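Local coordinates for protein 4-phosphoerythronate dehydrogenase (Lactobacillus jensenii, PDB 4PRK) that probably reduces pyruvate to D-lactate with NADH, as a D-lactate dehydrogenase of the D-isomer specific 2-hydroxyacid dehydrogenase family, at residues Ile149-Val154 against Ser203-Leu208. Numbering follows the deposited sequence.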
loop_
_atom_site.group_PDB
_atom_site.type_symbol
_atom_site.label_atom_id
_atom_site.label_comp_id
_atom_site.label_asym_id
_atom_site.label_seq_id
_atom_site.Cartn_x
_atom_site.Cartn_y
_atom_site.Cartn_z
ATOM N N ILE A 149 -10.534 -11.159 -5.580
ATOM C CA ILE A 149 -11.307 -10.180 -6.280
ATOM C C ILE A 149 -11.161 -10.558 -7.716
ATOM O O ILE A 149 -10.062 -10.939 -8.165
ATOM C CB ILE A 149 -10.696 -8.773 -6.148
ATOM C CG1 ILE A 149 -10.312 -8.460 -4.692
ATOM C CG2 ILE A 149 -11.601 -7.771 -6.784
ATOM C CD1 ILE A 149 -11.477 -8.311 -3.697
ATOM N N GLY A 150 -12.259 -10.461 -8.453
ATOM C CA GLY A 150 -12.253 -10.775 -9.869
ATOM C C GLY A 150 -12.829 -9.647 -10.655
ATOM O O GLY A 150 -13.967 -9.184 -10.410
ATOM N N LEU A 151 -12.028 -9.151 -11.552
ATOM C CA LEU A 151 -12.408 -8.001 -12.365
ATOM C C LEU A 151 -12.706 -8.441 -13.808
ATOM O O LEU A 151 -11.880 -9.108 -14.410
ATOM C CB LEU A 151 -11.262 -6.979 -12.385
ATOM C CG LEU A 151 -10.729 -6.444 -11.054
ATOM C CD1 LEU A 151 -9.726 -5.337 -11.408
ATOM C CD2 LEU A 151 -11.829 -5.837 -10.254
ATOM N N ILE A 152 -13.847 -8.040 -14.372
ATOM C CA ILE A 152 -14.156 -8.370 -15.775
ATOM C C ILE A 152 -13.963 -7.119 -16.575
ATOM O O ILE A 152 -14.794 -6.231 -16.537
ATOM C CB ILE A 152 -15.598 -8.847 -15.970
ATOM C CG1 ILE A 152 -15.926 -10.003 -15.019
ATOM C CG2 ILE A 152 -15.779 -9.318 -17.418
ATOM C CD1 ILE A 152 -14.934 -11.136 -15.107
ATOM N N GLY A 153 -12.846 -7.009 -17.266
ATOM C CA GLY A 153 -12.395 -5.693 -17.718
ATOM C C GLY A 153 -11.553 -5.001 -16.643
ATOM O O GLY A 153 -11.721 -5.239 -15.453
ATOM N N VAL A 154 -10.619 -4.162 -17.067
ATOM C CA VAL A 154 -9.831 -3.343 -16.139
ATOM C C VAL A 154 -10.035 -1.851 -16.431
ATOM O O VAL A 154 -10.958 -1.227 -15.869
ATOM C CB VAL A 154 -8.352 -3.748 -16.211
ATOM C CG1 VAL A 154 -7.530 -2.897 -15.247
ATOM C CG2 VAL A 154 -8.235 -5.242 -15.902
ATOM N N SER A 203 -16.179 -7.567 -9.803
ATOM C CA SER A 203 -16.516 -6.224 -10.153
ATOM C C SER A 203 -16.353 -6.016 -11.617
ATOM O O SER A 203 -15.339 -6.439 -12.175
ATOM C CB SER A 203 -15.675 -5.207 -9.359
ATOM O OG SER A 203 -16.025 -3.896 -9.779
ATOM N N LEU A 204 -17.355 -5.340 -12.240
ATOM C CA LEU A 204 -17.410 -5.185 -13.730
ATOM C C LEU A 204 -16.827 -3.872 -14.258
ATOM O O LEU A 204 -17.169 -2.792 -13.773
ATOM C CB LEU A 204 -18.825 -5.305 -14.224
ATOM C CG LEU A 204 -19.593 -6.519 -13.708
ATOM C CD1 LEU A 204 -21.022 -6.524 -14.233
ATOM C CD2 LEU A 204 -18.879 -7.821 -14.074
ATOM N N HIS A 205 -15.995 -3.976 -15.301
ATOM C CA HIS A 205 -15.310 -2.815 -15.853
ATOM C C HIS A 205 -15.179 -2.944 -17.358
ATOM O O HIS A 205 -14.147 -2.669 -17.914
ATOM C CB HIS A 205 -13.967 -2.642 -15.144
ATOM C CG HIS A 205 -14.144 -2.455 -13.672
ATOM N ND1 HIS A 205 -14.657 -1.299 -13.141
ATOM C CD2 HIS A 205 -14.052 -3.330 -12.643
ATOM C CE1 HIS A 205 -14.816 -1.446 -11.841
ATOM N NE2 HIS A 205 -14.455 -2.669 -11.511
ATOM N N THR A 206 -16.280 -3.316 -17.998
ATOM C CA THR A 206 -16.297 -3.671 -19.406
ATOM C C THR A 206 -17.167 -2.634 -20.108
ATOM O O THR A 206 -18.203 -2.255 -19.583
ATOM C CB THR A 206 -16.863 -5.107 -19.616
ATOM O OG1 THR A 206 -15.920 -6.063 -19.160
ATOM C CG2 THR A 206 -17.145 -5.407 -21.060
ATOM N N PRO A 207 -16.730 -2.152 -21.296
ATOM C CA PRO A 207 -17.588 -1.224 -22.055
ATOM C C PRO A 207 -18.819 -1.941 -22.515
ATOM O O PRO A 207 -18.743 -3.104 -22.859
ATOM C CB PRO A 207 -16.726 -0.846 -23.273
ATOM C CG PRO A 207 -15.710 -1.895 -23.365
ATOM C CD PRO A 207 -15.442 -2.384 -21.969
ATOM N N LEU A 208 -19.954 -1.265 -22.490
ATOM C CA LEU A 208 -21.176 -1.806 -23.068
ATOM C C LEU A 208 -21.084 -1.704 -24.556
ATOM O O LEU A 208 -20.938 -0.623 -25.099
ATOM C CB LEU A 208 -22.408 -1.034 -22.608
ATOM C CG LEU A 208 -23.683 -1.512 -23.302
ATOM C CD1 LEU A 208 -23.884 -2.998 -23.023
ATOM C CD2 LEU A 208 -24.902 -0.700 -22.869
#
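The imidazole of H205 is met obliquely by the 149-154 segment: L151 CD2 comes within 4.1 Å of H205 CD2, while the carbonyl oxygens of G153 and V154 each lie 3.4 Å from H205 CB, beside the point where the ring is attached. A chi1 of 178° carries S203 OG to H205 NE2, 2.6 Å away, a hydrogen bond that limits how far the ring can turn. The flat carbonyl of I152 has a donor on each face. H205 N gives to I152 O at 2.8 Å. From the opposite face T206 OG1 reaches the same I152 O at 2.9 Å, well above the carbonyl plane. Upstream, parallel strands 148-152 and 201-204 pair at the centre of the Rossmann sheet, S203 N giving to G150 O and S203 O accepting from I152 N. On the sheet face opposite L151 and S203, I152 and L204 lie side by side, I152 CG1 3.8 Å from L204 CD2. At G153 any side chain would run into H205 O and T206 OG1, as suits the first glycine of a probable GxGxxG dinucleotide-binding turn. A valine in place of T206 has no hydroxyl to give I152 O, which would probably be left with H205 N alone and a looser hold on the 203-208 segment. Two donors on one buried oxygen thus tie that segment to the strand end just where the glycine turn begins.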